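Side-chain contacts in methyltransferase-like protein 5 (Pyrococcus horikoshii, PDB 1WY7), which probably transfers methyl groups from S-adenosyl-L-methionine to RNA, and holds the by-product S-adenosyl-L-homocysteine in its methyltransferase fold: residues N20-V23 against W24-Q27; E79-K82 against E83-D86; R126-A129 against D130-F133. One frame throughout, in Å; residues are numbered along the deposited sequence.

How the contacts relate
All three contacts are local turns that touch the same S-adenosyl-L-homocysteine, and each is partly buried. Contact 2 has the most buried residues: it joins strand 74-79 to helix 82-91 and works by charge, through carboxylates facing the ribose and the start of the helix. Contact 1 lies in the loop before helix 32-44, pairing a largely exposed lysine-tryptophan face with a buried glutamine; it meets contact 2 through a salt bridge and an amide-carboxylate bond. Contact 3 leads into helix 131-140, with a stack near the surface and a phenylalanine against adenine inside. Contacts 2 and 3 do not touch, but Trp-24 of contact 1 meets Arg-126 of contact 3.

Contact 1: N20-V23 against W24-Q27; sequences NPKV and WLEQ. With SAH (S-adenosyl-L-homocysteine), chain E.
Lys-22 and Leu-25 close a 3-10 turn in the loop between helices 6-13 and 32-44: Leu-25 N donates to Lys-22 O at 3.0 Å. One residue on, Glu-26 N reaches Val-23 O at 2.8 Å. The chain then turns out of the 3-10 segment at Glu-26, whose phi and psi are both positive, and Gln-27 N makes a weak 3.4 Å bond back to Lys-22 O. This last bond encloses the one from Glu-26 N to Val-23 O, which with the positive phi at Glu-26 is consistent with a Schellman motif, though its outer bond is weak.

The ring of Trp-24 folds back over the preceding residues because CG sits between the backbone N and the carbonyl carbon (chi1 63°). Its six-membered ring receives Lys-22 CB over one face, a CH-pi contact of 3.6 Å from that carbon to the ring centroid, and Lys-22 CG follows above the rim near CZ2. The lysine chain runs on past the indole, and its NZ forms a salt bridge with Glu-83.

Gln-27 lies alongside Lys-22, extended beyond CG, and its amide is held from both ends. OE1 accepts Lys-22 N at 2.9 Å, the donor approaching tilted from the carbonyl plane, while NE2 donates to the ligand and also to Asp-81. These bonds fix which way round the amide lies and make the turn one wall of the S-adenosyl-L-homocysteine pocket. Leu-25 adds a nonpolar patch, with CD2 facing SAH N7 at 4.0 Å. Glu-26 points the other way, its carboxylate taking backbone N-H groups of Phe-122, Gly-123 and Ser-124 in the loop after strand 115-118. On the ribose side, Gln-27 NE2 meets SAH O2' at 2.8 Å in an almost straight bond, with an N-H...O angle of 172°.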
loop_
_atom_site.group_PDB
_atom_site.type_symbol
_atom_site.label_atom_id
_atom_site.label_comp_id
_atom_site.label_asym_id
_atom_site.label_seq_id
_atom_site.Cartn_x
_atom_site.Cartn_y
_atom_site.Cartn_z
ATOM N N ASN A 20 15.396 -11.343 -0.499
ATOM C CA ASN A 20 15.405 -12.134 -1.726
ATOM C C ASN A 20 13.994 -12.082 -2.298
ATOM O O ASN A 20 13.170 -12.966 -2.055
ATOM C CB ASN A 20 15.810 -13.586 -1.451
ATOM C CG ASN A 20 16.291 -14.305 -2.708
ATOM O OD1 ASN A 20 16.008 -13.883 -3.835
ATOM N ND2 ASN A 20 17.015 -15.405 -2.516
ATOM N N PRO A 21 13.705 -11.034 -3.079
ATOM C CA PRO A 21 12.398 -10.816 -3.702
ATOM C C PRO A 21 11.809 -12.015 -4.426
ATOM O O PRO A 21 12.455 -12.612 -5.287
ATOM C CB PRO A 21 12.660 -9.668 -4.676
ATOM C CG PRO A 21 13.813 -8.959 -4.086
ATOM C CD PRO A 21 14.690 -10.072 -3.603
ATOM N N LYS A 22 10.572 -12.349 -4.079
ATOM C CA LYS A 22 9.864 -13.444 -4.719
ATOM C C LYS A 22 9.022 -12.765 -5.796
ATOM O O LYS A 22 8.001 -12.140 -5.503
ATOM C CB LYS A 22 8.996 -14.173 -3.687
ATOM C CG LYS A 22 9.820 -14.802 -2.562
ATOM C CD LYS A 22 8.964 -15.264 -1.389
ATOM C CE LYS A 22 9.765 -16.150 -0.435
ATOM N NZ LYS A 22 10.989 -15.472 0.082
ATOM N N VAL A 23 9.459 -12.873 -7.046
ATOM C CA VAL A 23 8.753 -12.208 -8.127
ATOM C C VAL A 23 7.309 -12.639 -8.321
ATOM O O VAL A 23 6.471 -11.813 -8.691
ATOM C CB VAL A 23 9.527 -12.327 -9.465
ATOM C CG1 VAL A 23 8.781 -11.578 -10.575
ATOM C CG2 VAL A 23 10.935 -11.746 -9.302
ATOM N N TRP A 24 7.001 -13.907 -8.054
ATOM C CA TRP A 24 5.636 -14.396 -8.225
ATOM C C TRP A 24 4.684 -13.759 -7.219
ATOM O O TRP A 24 3.467 -13.914 -7.317
ATOM C CB TRP A 24 5.597 -15.921 -8.101
ATOM C CG TRP A 24 5.996 -16.420 -6.784
ATOM C CD1 TRP A 24 5.188 -16.633 -5.708
ATOM C CD2 TRP A 24 7.317 -16.766 -6.374
ATOM N NE1 TRP A 24 5.927 -17.094 -4.647
ATOM C CE2 TRP A 24 7.241 -17.185 -5.029
ATOM C CE3 TRP A 24 8.566 -16.761 -7.012
ATOM C CZ2 TRP A 24 8.369 -17.601 -4.306
ATOM C CZ3 TRP A 24 9.686 -17.172 -6.297
ATOM C CH2 TRP A 24 9.579 -17.586 -4.956
ATOM N N LEU A 25 5.248 -13.052 -6.248
ATOM C CA LEU A 25 4.452 -12.361 -5.241
ATOM C C LEU A 25 4.593 -10.850 -5.463
ATOM O O LEU A 25 4.148 -10.050 -4.636
ATOM C CB LEU A 25 4.935 -12.699 -3.827
ATOM C CG LEU A 25 4.729 -14.106 -3.265
ATOM C CD1 LEU A 25 5.183 -14.123 -1.805
ATOM C CD2 LEU A 25 3.260 -14.495 -3.366
ATOM N N GLU A 26 5.222 -10.480 -6.579
ATOM C CA GLU A 26 5.449 -9.085 -6.932
ATOM C C GLU A 26 6.088 -8.318 -5.781
ATOM O O GLU A 26 5.574 -7.277 -5.359
ATOM C CB GLU A 26 4.129 -8.403 -7.314
ATOM C CG GLU A 26 3.430 -8.971 -8.543
ATOM C CD GLU A 26 2.397 -8.008 -9.105
ATOM O OE1 GLU A 26 1.555 -8.432 -9.924
ATOM O OE2 GLU A 26 2.433 -6.818 -8.731
ATOM N N GLN A 27 7.209 -8.820 -5.273
ATOM C CA GLN A 27 7.878 -8.151 -4.162
ATOM C C GLN A 27 8.920 -7.110 -4.561
ATOM O O GLN A 27 10.066 -7.436 -4.876
ATOM C CB GLN A 27 8.529 -9.165 -3.211
ATOM C CG GLN A 27 7.548 -10.115 -2.515
ATOM C CD GLN A 27 8.225 -10.998 -1.469
ATOM O OE1 GLN A 27 9.392 -11.379 -1.610
ATOM N NE2 GLN A 27 7.488 -11.335 -0.420
HETATM N N SAH E . 7.533 -3.114 -0.074
HETATM C CA SAH E . 6.215 -2.576 -0.465
HETATM C CB SAH E . 5.284 -3.775 -0.704
HETATM C CG SAH E . 5.425 -4.124 -2.142
HETATM S SD SAH E . 4.585 -5.513 -2.927
HETATM C C SAH E . 5.787 -1.632 0.627
HETATM O O SAH E . 6.682 -1.156 1.392
HETATM O OXT SAH E . 4.530 -1.416 0.670
HETATM C "C5'" SAH E . 3.263 -6.000 -1.839
HETATM C "C4'" SAH E . 3.433 -7.241 -0.949
HETATM O "O4'" SAH E . 2.277 -8.102 -1.109
HETATM C "C3'" SAH E . 4.586 -8.184 -1.297
HETATM O "O3'" SAH E . 5.580 -7.891 -0.294
HETATM C "C2'" SAH E . 4.052 -9.610 -1.088
HETATM O "O2'" SAH E . 4.783 -10.573 -0.363
HETATM C "C1'" SAH E . 2.626 -9.356 -0.571
HETATM N N9 SAH E . 1.641 -10.338 -1.003
HETATM C C8 SAH E . 1.479 -10.977 -2.219
HETATM N N7 SAH E . 0.458 -11.797 -2.256
HETATM C C5 SAH E . -0.099 -11.701 -0.985
HETATM C C6 SAH E . -1.225 -12.307 -0.363
HETATM N N6 SAH E . -2.018 -13.184 -1.017
HETATM N N1 SAH E . -1.527 -12.004 0.944
HETATM C C2 SAH E . -0.736 -11.119 1.593
HETATM N N3 SAH E . 0.353 -10.474 1.115
HETATM C C4 SAH E . 0.623 -10.807 -0.198
#

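Contact 2: E79-K82 against E83-D86; sequences EVDK and EAVD. With SAH (S-adenosyl-L-homocysteine), chain E.
Two carboxylates come close together at the start of helix 82-91: Asp-81 OD2 and Glu-83 OE1 lie 3.6 Å apart, their planes steeply turned against one another at 71°. The pair is probably tolerated because Glu-83 also forms a salt bridge with Lys-22 and because Asp-81 is the N-cap, its OD1 accepting Gln-27 NE2 besides. Its OD2 takes Glu-83 N at 3.0 Å, met from above the carboxylate plane, and its backbone O accepts both Ala-84 N, at 2.9 Å, and Val-85 N.

Where strand 74-79 gives way to the loop, Glu-79 is the acidic residue that grips the ribose, a hallmark of Rossmann-fold methyltransferases. A bend at chi2 (60°) turns its carboxylate to the ligand, so that SAH O3' donates to OE1 at 3.1 Å and SAH O2' to OE2 at 2.6 Å. OE2 accepts Asp-81 N as well, at 2.8 Å on its anti lone pair, while Gly-59 N donates to OE1. Behind the carboxylate, CG of Glu-79 rests against Val-85 CG2 at 3.9 Å and beside the methyl of Ala-84. Putting a leucine in place of Glu-79 would probably leave both ribose hydroxyls and Asp-81 N without their carboxylate acceptor.

On the exposed side, Lys-82 bends twice to cross Asp-86 at about a right angle, its NZ reaching the syn lone pair of OD1 at 2.7 Å. The chemistry thus places ribose binding and helix capping in one short turn, which offers acceptors to the sugar hydroxyls and to the first N-H groups of the helix, whose positive end is likely to ease the crowding of negative charge.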
loop_
_atom_site.group_PDB
_atom_site.type_symbol
_atom_site.label_atom_id
_atom_site.label_comp_id
_atom_site.label_asym_id
_atom_site.label_seq_id
_atom_site.Cartn_x
_atom_site.Cartn_y
_atom_site.Cartn_z
ATOM N N GLU A 79 1.031 -9.175 5.751
ATOM C CA GLU A 79 2.002 -9.689 4.798
ATOM C C GLU A 79 2.068 -11.219 4.886
ATOM O O GLU A 79 2.162 -11.778 5.979
ATOM C CB GLU A 79 3.367 -9.077 5.113
ATOM C CG GLU A 79 4.542 -9.718 4.417
ATOM C CD GLU A 79 4.430 -9.636 2.919
ATOM O OE1 GLU A 79 4.216 -8.527 2.387
ATOM O OE2 GLU A 79 4.563 -10.685 2.272
ATOM N N VAL A 80 2.036 -11.892 3.737
ATOM C CA VAL A 80 2.064 -13.357 3.707
ATOM C C VAL A 80 3.456 -13.962 3.858
ATOM O O VAL A 80 3.594 -15.112 4.271
ATOM C CB VAL A 80 1.466 -13.905 2.386
ATOM C CG1 VAL A 80 2.390 -13.580 1.225
ATOM C CG2 VAL A 80 1.242 -15.414 2.486
ATOM N N ASP A 81 4.484 -13.186 3.539
ATOM C CA ASP A 81 5.844 -13.690 3.591
ATOM C C ASP A 81 6.668 -13.294 4.821
ATOM O O ASP A 81 7.047 -12.137 4.990
ATOM C CB ASP A 81 6.572 -13.278 2.310
ATOM C CG ASP A 81 7.964 -13.867 2.212
ATOM O OD1 ASP A 81 8.679 -13.538 1.245
ATOM O OD2 ASP A 81 8.352 -14.660 3.098
ATOM N N LYS A 82 6.955 -14.283 5.662
ATOM C CA LYS A 82 7.737 -14.085 6.882
ATOM C C LYS A 82 9.073 -13.385 6.628
ATOM O O LYS A 82 9.491 -12.526 7.409
ATOM C CB LYS A 82 7.995 -15.438 7.554
ATOM C CG LYS A 82 9.032 -15.419 8.682
ATOM C CD LYS A 82 8.695 -14.400 9.771
ATOM C CE LYS A 82 9.515 -14.649 11.049
ATOM N NZ LYS A 82 10.983 -14.768 10.796
ATOM N N GLU A 83 9.743 -13.760 5.545
ATOM C CA GLU A 83 11.030 -13.159 5.204
ATOM C C GLU A 83 10.936 -11.658 4.958
ATOM O O GLU A 83 11.905 -10.924 5.149
ATOM C CB GLU A 83 11.611 -13.845 3.976
ATOM C CG GLU A 83 12.126 -15.239 4.254
ATOM C CD GLU A 83 12.380 -16.009 2.978
ATOM O OE1 GLU A 83 11.396 -16.506 2.378
ATOM O OE2 GLU A 83 13.561 -16.100 2.570
ATOM N N ALA A 84 9.764 -11.209 4.524
ATOM C CA ALA A 84 9.540 -9.794 4.287
ATOM C C ALA A 84 9.303 -9.139 5.644
ATOM O O ALA A 84 9.749 -8.021 5.892
ATOM C CB ALA A 84 8.322 -9.597 3.370
ATOM N N VAL A 85 8.607 -9.851 6.525
ATOM C CA VAL A 85 8.319 -9.345 7.859
ATOM C C VAL A 85 9.608 -9.087 8.639
ATOM O O VAL A 85 9.669 -8.151 9.433
ATOM C CB VAL A 85 7.404 -10.335 8.623
ATOM C CG1 VAL A 85 7.147 -9.847 10.054
ATOM C CG2 VAL A 85 6.089 -10.472 7.876
ATOM N N ASP A 86 10.639 -9.902 8.410
ATOM C CA ASP A 86 11.912 -9.697 9.107
ATOM C C ASP A 86 12.438 -8.290 8.817
ATOM O O ASP A 86 12.897 -7.592 9.718
ATOM C CB ASP A 86 12.965 -10.723 8.676
ATOM C CG ASP A 86 12.579 -12.150 9.018
ATOM O OD1 ASP A 86 12.053 -12.386 10.129
ATOM O OD2 ASP A 86 12.813 -13.040 8.170
HETATM N N SAH E . 7.533 -3.114 -0.074
HETATM C CA SAH E . 6.215 -2.576 -0.465
HETATM C CB SAH E . 5.284 -3.775 -0.704
HETATM C CG SAH E . 5.425 -4.124 -2.142
HETATM S SD SAH E . 4.585 -5.513 -2.927
HETATM C C SAH E . 5.787 -1.632 0.627
HETATM O O SAH E . 6.682 -1.156 1.392
HETATM O OXT SAH E . 4.530 -1.416 0.670
HETATM C "C5'" SAH E . 3.263 -6.000 -1.839
HETATM C "C4'" SAH E . 3.433 -7.241 -0.949
HETATM O "O4'" SAH E . 2.277 -8.102 -1.109
HETATM C "C3'" SAH E . 4.586 -8.184 -1.297
HETATM O "O3'" SAH E . 5.580 -7.891 -0.294
HETATM C "C2'" SAH E . 4.052 -9.610 -1.088
HETATM O "O2'" SAH E . 4.783 -10.573 -0.363
HETATM C "C1'" SAH E . 2.626 -9.356 -0.571
HETATM N N9 SAH E . 1.641 -10.338 -1.003
HETATM C C8 SAH E . 1.479 -10.977 -2.219
HETATM N N7 SAH E . 0.458 -11.797 -2.256
HETATM C C5 SAH E . -0.099 -11.701 -0.985
HETATM C C6 SAH E . -1.225 -12.307 -0.363
HETATM N N6 SAH E . -2.018 -13.184 -1.017
HETATM N N1 SAH E . -1.527 -12.004 0.944
HETATM C C2 SAH E . -0.736 -11.119 1.593
HETATM N N3 SAH E . 0.353 -10.474 1.115
HETATM C C4 SAH E . 0.623 -10.807 -0.198
#

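Contact 3: R126-A129 against D130-F133. With SAH (S-adenosyl-L-homocysteine), chain E.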
loop_
_atom_site.group_PDB
_atom_site.type_symbol
_atom_site.label_atom_id
_atom_site.label_comp_id
_atom_site.label_asym_id
_atom_site.label_seq_id
_atom_site.Cartn_x
_atom_site.Cartn_y
_atom_site.Cartn_z
ATOM N N ARG A 126 0.336 -13.309 -11.312
ATOM C CA ARG A 126 -0.724 -14.282 -11.060
ATOM C C ARG A 126 -2.075 -13.639 -11.336
ATOM O O ARG A 126 -2.398 -12.594 -10.771
ATOM C CB ARG A 126 -0.727 -14.753 -9.599
ATOM C CG ARG A 126 0.570 -14.618 -8.824
ATOM C CD ARG A 126 1.714 -15.426 -9.410
ATOM N NE ARG A 126 1.362 -16.816 -9.689
ATOM C CZ ARG A 126 2.234 -17.736 -10.099
ATOM N NH1 ARG A 126 3.512 -17.415 -10.275
ATOM N NH2 ARG A 126 1.825 -18.975 -10.345
ATOM N N LYS A 127 -2.873 -14.283 -12.179
ATOM C CA LYS A 127 -4.189 -13.779 -12.546
ATOM C C LYS A 127 -5.047 -13.242 -11.400
ATOM O O LYS A 127 -5.297 -13.931 -10.413
ATOM C CB LYS A 127 -4.952 -14.871 -13.303
ATOM C CG LYS A 127 -5.500 -14.405 -14.646
ATOM C CD LYS A 127 -4.530 -13.431 -15.327
ATOM C CE LYS A 127 -5.109 -12.861 -16.613
ATOM N NZ LYS A 127 -4.764 -11.416 -16.771
ATOM N N HIS A 128 -5.489 -11.996 -11.539
ATOM C CA HIS A 128 -6.355 -11.362 -10.547
ATOM C C HIS A 128 -5.818 -11.330 -9.109
ATOM O O HIS A 128 -6.602 -11.337 -8.158
ATOM C CB HIS A 128 -7.706 -12.073 -10.523
ATOM C CG HIS A 128 -8.398 -12.111 -11.848
ATOM N ND1 HIS A 128 -8.091 -11.244 -12.873
ATOM C CD2 HIS A 128 -9.419 -12.880 -12.297
ATOM C CE1 HIS A 128 -8.895 -11.475 -13.897
ATOM N NE2 HIS A 128 -9.709 -12.464 -13.571
ATOM N N ALA A 129 -4.501 -11.292 -8.945
ATOM C CA ALA A 129 -3.909 -11.284 -7.612
ATOM C C ALA A 129 -4.314 -10.060 -6.791
ATOM O O ALA A 129 -4.273 -10.090 -5.566
ATOM C CB ALA A 129 -2.385 -11.369 -7.716
ATOM N N ASP A 130 -4.731 -8.995 -7.468
ATOM C CA ASP A 130 -5.124 -7.767 -6.792
ATOM C C ASP A 130 -6.547 -7.778 -6.227
ATOM O O ASP A 130 -6.860 -7.032 -5.290
ATOM C CB ASP A 130 -4.939 -6.586 -7.750
ATOM C CG ASP A 130 -5.791 -6.709 -9.006
ATOM O OD1 ASP A 130 -6.158 -7.841 -9.393
ATOM O OD2 ASP A 130 -6.084 -5.660 -9.618
ATOM N N ARG A 131 -7.407 -8.629 -6.773
ATOM C CA ARG A 131 -8.793 -8.682 -6.305
ATOM C C ARG A 131 -8.973 -9.037 -4.833
ATOM O O ARG A 131 -9.805 -8.439 -4.153
ATOM C CB ARG A 131 -9.610 -9.610 -7.204
ATOM C CG ARG A 131 -9.827 -9.008 -8.587
ATOM C CD ARG A 131 -9.867 -10.088 -9.641
ATOM N NE ARG A 131 -11.209 -10.327 -10.158
ATOM C CZ ARG A 131 -11.691 -9.762 -11.259
ATOM N NH1 ARG A 131 -10.935 -8.925 -11.960
ATOM N NH2 ARG A 131 -12.928 -10.030 -11.652
ATOM N N PRO A 132 -8.201 -10.006 -4.316
ATOM C CA PRO A 132 -8.333 -10.370 -2.901
ATOM C C PRO A 132 -8.032 -9.156 -2.005
ATOM O O PRO A 132 -8.609 -9.003 -0.922
ATOM C CB PRO A 132 -7.286 -11.475 -2.731
ATOM C CG PRO A 132 -7.228 -12.104 -4.086
ATOM C CD PRO A 132 -7.282 -10.927 -5.016
ATOM N N PHE A 133 -7.122 -8.299 -2.461
ATOM C CA PHE A 133 -6.751 -7.100 -1.703
ATOM C C PHE A 133 -7.861 -6.035 -1.714
ATOM O O PHE A 133 -8.196 -5.473 -0.674
ATOM C CB PHE A 133 -5.440 -6.504 -2.244
ATOM C CG PHE A 133 -4.217 -7.309 -1.894
ATOM C CD1 PHE A 133 -3.882 -8.462 -2.607
ATOM C CD2 PHE A 133 -3.416 -6.931 -0.823
ATOM C CE1 PHE A 133 -2.757 -9.226 -2.249
ATOM C CE2 PHE A 133 -2.293 -7.682 -0.458
ATOM C CZ PHE A 133 -1.963 -8.827 -1.166
HETATM N N SAH E . 7.533 -3.114 -0.074
HETATM C CA SAH E . 6.215 -2.576 -0.465
HETATM C CB SAH E . 5.284 -3.775 -0.704
HETATM C CG SAH E . 5.425 -4.124 -2.142
HETATM S SD SAH E . 4.585 -5.513 -2.927
HETATM C C SAH E . 5.787 -1.632 0.627
HETATM O O SAH E . 6.682 -1.156 1.392
HETATM O OXT SAH E . 4.530 -1.416 0.670
HETATM C "C5'" SAH E . 3.263 -6.000 -1.839
HETATM C "C4'" SAH E . 3.433 -7.241 -0.949
HETATM O "O4'" SAH E . 2.277 -8.102 -1.109
HETATM C "C3'" SAH E . 4.586 -8.184 -1.297
HETATM O "O3'" SAH E . 5.580 -7.891 -0.294
HETATM C "C2'" SAH E . 4.052 -9.610 -1.088
HETATM O "O2'" SAH E . 4.783 -10.573 -0.363
HETATM C "C1'" SAH E . 2.626 -9.356 -0.571
HETATM N N9 SAH E . 1.641 -10.338 -1.003
HETATM C C8 SAH E . 1.479 -10.977 -2.219
HETATM N N7 SAH E . 0.458 -11.797 -2.256
HETATM C C5 SAH E . -0.099 -11.701 -0.985
HETATM C C6 SAH E . -1.225 -12.307 -0.363
HETATM N N6 SAH E . -2.018 -13.184 -1.017
HETATM N N1 SAH E . -1.527 -12.004 0.944
HETATM C C2 SAH E . -0.736 -11.119 1.593
HETATM N N3 SAH E . 0.353 -10.474 1.115
HETATM C C4 SAH E . 0.623 -10.807 -0.198
#
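His-128 and Arg-131 form a face-to-face stack of guanidinium on imidazole across a tight turn, at the point where the loop after strand 115-118 passes into helix 131-140. The guanidinium lies flat on the imidazole, with centres 4.0 Å apart and planes inclined by 22°. NH1 of Arg-131 stands over the middle of the histidine ring, whereas His-128 CD2 lies nearer the rim of the guanidinium. The two side chains run side by side, pointing the same way, although the exact path of the arginine chain is doubtful. The charge of the histidine is not known, but a neutral ring would probably avoid repulsion with the guanidinium.

The backbone beneath makes two linked turns, type II from Arg-126 to Ala-129 and type I from His-128 to Arg-131. The second is closed by Arg-131 N donating to His-128 O at 3.1 Å. Pro-132 follows with no N-H of its own to offer; instead its CD packs against the turn, 3.2 Å from His-128 O and equally close to Ala-129 O. Asp-130 folds its side chain back, with CG between its backbone N and carbonyl carbon (chi1 61°), and OD1 comes to 3.5 Å from His-128 C.

Phe-133 faces the other way, into the cofactor pocket. Ala-129 O lies at the edge of its ring, 3.4 Å from CD1, and the far edge meets the adenine face, with CZ 3.4 Å from SAH C4. Val-106, Pro-120 and Pro-121 also touch this phenyl ring. The turn thus belongs to the crossover from strand 115-118 through helix 131-140 to the neighbouring parallel strand 143-149, and places the first turn of that helix beside the adenine.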